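PDB 2WVQ: heterokaryon incompatibility protein s from Podospora anserina, which forms the [Het-s] prion and acts with the incompatible het-S protein to trigger a lethal reaction that blocks viable heterokaryons. Local coordinates for residues L94-E106 with T150-I163. The protein carries 2 engineered substitutions. Numbering follows the deposited sequence. Where two conformers were deposited one is given.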
loop_
_atom_site.group_PDB
_atom_site.type_symbol
_atom_site.label_atom_id
_atom_site.label_comp_id
_atom_site.label_asym_id
_atom_site.label_seq_id
_atom_site.Cartn_x
_atom_site.Cartn_y
_atom_site.Cartn_z
ATOM N N LEU A 94 0.194 -1.141 6.053
ATOM C CA LEU A 94 -0.046 -2.161 5.043
ATOM C C LEU A 94 -1.233 -3.089 5.373
ATOM O O LEU A 94 -2.082 -3.374 4.522
ATOM C CB LEU A 94 1.252 -2.997 4.874
ATOM C CG LEU A 94 1.374 -3.983 3.717
ATOM C CD1 LEU A 94 1.013 -3.221 2.416
ATOM C CD2 LEU A 94 2.815 -4.512 3.643
ATOM N N PHE A 95 -1.264 -3.567 6.612
ATOM C CA PHE A 95 -2.306 -4.442 7.119
ATOM C C PHE A 95 -3.598 -3.644 7.420
ATOM O O PHE A 95 -4.704 -4.116 7.134
ATOM C CB PHE A 95 -1.795 -5.204 8.379
ATOM C CG PHE A 95 -0.940 -6.423 8.063
ATOM C CD1 PHE A 95 0.460 -6.384 8.216
ATOM C CD2 PHE A 95 -1.540 -7.605 7.611
ATOM C CE1 PHE A 95 1.266 -7.516 7.887
ATOM C CE2 PHE A 95 -0.751 -8.790 7.318
ATOM C CZ PHE A 95 0.645 -8.736 7.451
ATOM N N GLU A 96 -3.459 -2.421 7.946
ATOM C CA GLU A 96 -4.617 -1.558 8.153
ATOM C C GLU A 96 -5.395 -1.319 6.816
ATOM O O GLU A 96 -6.590 -1.556 6.769
ATOM C CB GLU A 96 -4.201 -0.234 8.804
ATOM C CG GLU A 96 -5.326 0.429 9.557
ATOM C CD GLU A 96 -4.993 1.845 9.997
ATOM O OE1 GLU A 96 -5.949 2.564 10.349
ATOM O OE2 GLU A 96 -3.799 2.230 9.999
ATOM N N SER A 97 -4.697 -0.911 5.758
ATOM C CA SER A 97 -5.233 -0.802 4.395
ATOM C C SER A 97 -5.949 -2.041 3.853
ATOM O O SER A 97 -7.039 -1.921 3.251
ATOM C CB SER A 97 -4.099 -0.398 3.425
ATOM O OG SER A 97 -3.533 0.835 3.829
ATOM N N ALA A 98 -5.325 -3.212 3.989
ATOM C CA ALA A 98 -5.894 -4.476 3.515
ATOM C C ALA A 98 -7.249 -4.775 4.178
ATOM O O ALA A 98 -8.197 -5.213 3.485
ATOM C CB ALA A 98 -4.902 -5.634 3.746
ATOM N N GLN A 99 -7.332 -4.497 5.484
ATOM C CA GLN A 99 -8.575 -4.685 6.239
ATOM C C GLN A 99 -9.698 -3.744 5.830
ATOM O O GLN A 99 -10.842 -4.173 5.820
ATOM C CB GLN A 99 -8.385 -4.681 7.775
ATOM C CG GLN A 99 -9.716 -4.935 8.539
ATOM C CD GLN A 99 -9.572 -5.616 9.894
ATOM O OE1 GLN A 99 -8.495 -5.645 10.483
ATOM N NE2 GLN A 99 -10.676 -6.150 10.402
ATOM N N LYS A 100 -9.389 -2.486 5.475
ATOM C CA LYS A 100 -10.407 -1.574 4.918
ATOM C C LYS A 100 -10.864 -2.062 3.560
ATOM O O LYS A 100 -12.059 -2.015 3.259
ATOM C CB LYS A 100 -9.887 -0.143 4.777
ATOM C CG LYS A 100 -9.588 0.520 6.085
ATOM C CD LYS A 100 -9.018 1.877 5.849
ATOM C CE LYS A 100 -8.834 2.622 7.147
ATOM N NZ LYS A 100 -10.137 2.886 7.852
ATOM N N THR A 101 -9.930 -2.525 2.733
ATOM C CA THR A 101 -10.282 -3.163 1.456
ATOM C C THR A 101 -11.192 -4.391 1.638
ATOM O O THR A 101 -12.254 -4.523 0.970
ATOM C CB THR A 101 -9.015 -3.432 0.596
ATOM O OG1 THR A 101 -8.381 -2.180 0.362
ATOM C CG2 THR A 101 -9.348 -4.041 -0.747
ATOM N N SER A 102 -10.809 -5.269 2.565
ATOM C CA SER A 102 -11.603 -6.450 2.903
ATOM C C SER A 102 -13.016 -6.072 3.408
ATOM O O SER A 102 -13.992 -6.677 3.000
ATOM C CB SER A 102 -10.867 -7.301 3.931
ATOM O OG SER A 102 -11.691 -8.316 4.450
ATOM N N LYS A 103 -13.101 -5.080 4.290
ATOM C CA LYS A 103 -14.361 -4.618 4.857
ATOM C C LYS A 103 -15.310 -4.067 3.809
ATOM O O LYS A 103 -16.530 -4.236 3.921
ATOM C CB LYS A 103 -14.119 -3.624 5.994
ATOM C CG LYS A 103 -14.167 -4.312 7.391
ATOM C CD LYS A 103 -13.577 -3.526 8.590
ATOM C CE LYS A 103 -14.013 -2.045 8.658
ATOM N NZ LYS A 103 -13.174 -1.223 7.715
ATOM N N ARG A 104 -14.739 -3.430 2.784
ATOM C CA ARG A 104 -15.502 -2.880 1.677
ATOM C C ARG A 104 -16.119 -3.968 0.819
ATOM O O ARG A 104 -17.249 -3.807 0.302
ATOM C CB ARG A 104 -14.639 -1.941 0.833
ATOM C CG ARG A 104 -14.449 -0.588 1.471
ATOM C CD ARG A 104 -14.008 0.446 0.464
ATOM N NE ARG A 104 -12.854 0.066 -0.369
ATOM C CZ ARG A 104 -11.576 0.179 -0.028
ATOM N NH1 ARG A 104 -11.211 0.639 1.168
ATOM N NH2 ARG A 104 -10.648 -0.162 -0.912
ATOM N N TYR A 105 -15.396 -5.080 0.696
ATOM C CA TYR A 105 -15.910 -6.279 0.037
ATOM C C TYR A 105 -17.057 -6.944 0.821
ATOM O O TYR A 105 -18.112 -7.282 0.219
ATOM C CB TYR A 105 -14.784 -7.276 -0.214
ATOM C CG TYR A 105 -15.199 -8.446 -1.058
ATOM C CD1 TYR A 105 -15.091 -8.404 -2.445
ATOM C CD2 TYR A 105 -15.714 -9.603 -0.469
ATOM C CE1 TYR A 105 -15.488 -9.502 -3.225
ATOM C CE2 TYR A 105 -16.095 -10.692 -1.227
ATOM C CZ TYR A 105 -15.986 -10.638 -2.599
ATOM O OH TYR A 105 -16.381 -11.731 -3.330
ATOM N N GLU A 106 -16.836 -7.146 2.130
ATOM C CA GLU A 106 -17.819 -7.702 3.058
ATOM C C GLU A 106 -19.143 -6.971 3.044
ATOM O O GLU A 106 -20.162 -7.593 3.170
ATOM C CB GLU A 106 -17.334 -7.622 4.496
ATOM C CG GLU A 106 -16.441 -8.731 4.982
ATOM C CD GLU A 106 -15.844 -8.387 6.351
ATOM O OE1 GLU A 106 -14.603 -8.533 6.539
ATOM O OE2 GLU A 106 -16.613 -7.923 7.230
ATOM N N THR A 150 -10.267 -8.414 15.435
ATOM C CA THR A 150 -11.240 -9.023 14.501
ATOM C C THR A 150 -10.517 -9.753 13.349
ATOM O O THR A 150 -9.641 -9.163 12.702
ATOM C CB THR A 150 -12.228 -7.957 13.896
ATOM O OG1 THR A 150 -11.496 -6.964 13.146
ATOM C CG2 THR A 150 -13.071 -7.267 15.002
ATOM N N ALA A 151 -10.868 -11.024 13.127
ATOM C CA ALA A 151 -10.371 -11.816 11.991
ATOM C C ALA A 151 -10.962 -11.255 10.705
ATOM O O ALA A 151 -12.102 -10.798 10.693
ATOM C CB ALA A 151 -10.723 -13.297 12.148
ATOM N N TRP A 152 -10.174 -11.251 9.636
ATOM C CA TRP A 152 -10.602 -10.630 8.403
ATOM C C TRP A 152 -10.016 -11.385 7.204
ATOM O O TRP A 152 -8.967 -12.004 7.296
ATOM C CB TRP A 152 -10.236 -9.134 8.414
ATOM C CG TRP A 152 -8.758 -8.935 8.478
ATOM C CD1 TRP A 152 -7.975 -8.955 9.592
ATOM C CD2 TRP A 152 -7.883 -8.730 7.371
ATOM N NE1 TRP A 152 -6.656 -8.770 9.242
ATOM C CE2 TRP A 152 -6.577 -8.611 7.887
ATOM C CE3 TRP A 152 -8.079 -8.611 5.990
ATOM C CZ2 TRP A 152 -5.476 -8.407 7.073
ATOM C CZ3 TRP A 152 -6.993 -8.415 5.195
ATOM C CH2 TRP A 152 -5.705 -8.314 5.728
ATOM N N ALA A 153 -10.705 -11.350 6.076
ATOM C CA ALA A 153 -10.301 -12.145 4.922
ATOM C C ALA A 153 -9.699 -11.321 3.804
ATOM O O ALA A 153 -10.112 -10.197 3.557
ATOM C CB ALA A 153 -11.506 -12.961 4.386
ATOM N N LEU A 154 -8.741 -11.906 3.117
ATOM C CA LEU A 154 -8.304 -11.440 1.808
ATOM C C LEU A 154 -9.171 -12.110 0.736
ATOM O O LEU A 154 -9.144 -13.333 0.591
ATOM C CB LEU A 154 -6.850 -11.818 1.560
ATOM C CG LEU A 154 -5.820 -11.174 2.494
ATOM C CD1 LEU A 154 -4.434 -11.771 2.308
ATOM C CD2 LEU A 154 -5.802 -9.688 2.217
ATOM N N TYR A 155 -9.909 -11.306 -0.024
ATOM C CA TYR A 155 -10.921 -11.839 -0.950
ATOM C C TYR A 155 -10.453 -11.878 -2.416
ATOM O O TYR A 155 -11.146 -12.439 -3.293
ATOM C CB TYR A 155 -12.249 -11.043 -0.812
ATOM C CG TYR A 155 -12.963 -11.171 0.511
ATOM C CD1 TYR A 155 -13.003 -10.099 1.412
ATOM C CD2 TYR A 155 -13.641 -12.341 0.851
ATOM C CE1 TYR A 155 -13.699 -10.204 2.630
ATOM C CE2 TYR A 155 -14.322 -12.453 2.059
ATOM C CZ TYR A 155 -14.325 -11.378 2.946
ATOM O OH TYR A 155 -14.998 -11.475 4.145
ATOM N N ASP A 156 -9.290 -11.298 -2.703
ATOM C CA ASP A 156 -8.736 -11.386 -4.063
ATOM C C ASP A 156 -7.245 -11.704 -4.022
ATOM O O ASP A 156 -6.591 -11.391 -3.044
ATOM C CB ASP A 156 -8.974 -10.087 -4.833
ATOM C CG ASP A 156 -8.351 -8.906 -4.150
ATOM O OD1 ASP A 156 -8.915 -8.444 -3.130
ATOM O OD2 ASP A 156 -7.277 -8.470 -4.617
ATOM N N GLY A 157 -6.727 -12.303 -5.095
ATOM C CA GLY A 157 -5.305 -12.665 -5.217
ATOM C C GLY A 157 -4.354 -11.483 -5.059
ATOM O O GLY A 157 -3.269 -11.607 -4.463
ATOM N N LYS A 158 -4.781 -10.326 -5.566
ATOM C CA LYS A 158 -3.915 -9.146 -5.671
ATOM C C LYS A 158 -3.664 -8.435 -4.345
ATOM O O LYS A 158 -2.637 -7.786 -4.172
ATOM C CB LYS A 158 -4.452 -8.170 -6.737
ATOM C CG LYS A 158 -4.919 -8.829 -8.051
ATOM C CD LYS A 158 -3.786 -9.601 -8.790
ATOM C CE LYS A 158 -3.912 -11.140 -8.628
ATOM N NZ LYS A 158 -2.595 -11.844 -8.435
ATOM N N SER A 159 -4.623 -8.553 -3.431
ATOM C CA SER A 159 -4.477 -8.153 -2.042
ATOM C C SER A 159 -3.426 -9.011 -1.307
ATOM O O SER A 159 -2.682 -8.499 -0.445
ATOM C CB SER A 159 -5.826 -8.278 -1.322
ATOM O OG SER A 159 -6.771 -7.326 -1.802
ATOM N N LEU A 160 -3.413 -10.317 -1.601
ATOM C CA LEU A 160 -2.453 -11.265 -1.004
ATOM C C LEU A 160 -1.057 -10.981 -1.521
ATOM O O LEU A 160 -0.111 -10.882 -0.742
ATOM C CB LEU A 160 -2.847 -12.705 -1.349
ATOM C CG LEU A 160 -2.101 -14.006 -0.944
ATOM C CD1 LEU A 160 -0.663 -14.129 -1.386
ATOM C CD2 LEU A 160 -2.245 -14.308 0.519
ATOM N N GLU A 161 -0.940 -10.853 -2.842
ATOM C CA GLU A 161 0.328 -10.493 -3.482
ATOM C C GLU A 161 0.874 -9.180 -2.950
ATOM O O GLU A 161 2.071 -9.089 -2.659
ATOM C CB GLU A 161 0.198 -10.417 -5.009
ATOM C CG GLU A 161 -0.002 -11.768 -5.708
ATOM C CD GLU A 161 1.039 -12.836 -5.335
ATOM O OE1 GLU A 161 0.700 -14.042 -5.448
ATOM O OE2 GLU A 161 2.182 -12.492 -4.934
ATOM N N LYS A 162 0.005 -8.176 -2.806
ATOM C CA LYS A 162 0.417 -6.887 -2.234
ATOM C C LYS A 162 1.027 -7.052 -0.841
ATOM O O LYS A 162 2.039 -6.453 -0.576
ATOM C CB LYS A 162 -0.734 -5.892 -2.206
ATOM C CG LYS A 162 -0.344 -4.480 -1.815
ATOM C CD LYS A 162 -1.169 -3.459 -2.660
ATOM C CE LYS A 162 -2.397 -2.933 -1.907
ATOM N NZ LYS A 162 -3.626 -2.699 -2.773
ATOM N N ILE A 163 0.411 -7.848 0.030
ATOM C CA ILE A 163 0.983 -8.122 1.361
ATOM C C ILE A 163 2.314 -8.872 1.273
ATOM O O ILE A 163 3.290 -8.470 1.899
ATOM C CB ILE A 163 0.020 -8.911 2.290
ATOM C CG1 ILE A 163 -1.200 -8.048 2.631
ATOM C CG2 ILE A 163 0.792 -9.419 3.585
ATOM C CD1 ILE A 163 -2.102 -8.647 3.631
HETATM O O HOH W 1 -7.771 -6.919 12.915
#
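Helix 94-106 is crossed at 90° by strand 152-154, from Gln-99 beside Trp-152 to Ser-102 beside Leu-154; the chain then turns into helix 157-163, which runs back antiparallel to it at 10.8 Å between axes. Trp-152 sets its indole against Phe-95, Ala-98, Gln-99 and Ser-102. In the conformer given, one of two modelled, Gln-99 lies over one indole face, with CB 4.3 Å from the five-membered ring's centroid; CG anti to the backbone N and an extended chain carry the amide along that face, the planes 23° apart. Its NE2 donates in plane to Thr-150 OG1 (3.0 Å), while a water bridges its OE1 to Thr-150 O. Trp-152 CH2 presses on Ala-98 CB (3.4 Å); Phe-95 CD2 meets Trp-152 CZ2 edge to edge, while Phe-95 CZ touches Ile-163 CG2. In this largely helical HeLo domain the small parallel sheet pairs 152-154 with 32-34, and helix 94-106 packs across the former strand. Ser-102 OG donates to a lone pair of Ala-153 O (2.6 Å). Beyond it the Tyr-105 and Tyr-155 rings form an offset stack, centroids 4.4 Å apart, with Tyr-155 CB over the centre of the Tyr-105 ring. Asp-156 N-caps helix 157-163, its OD2 accepting from Ser-159 N.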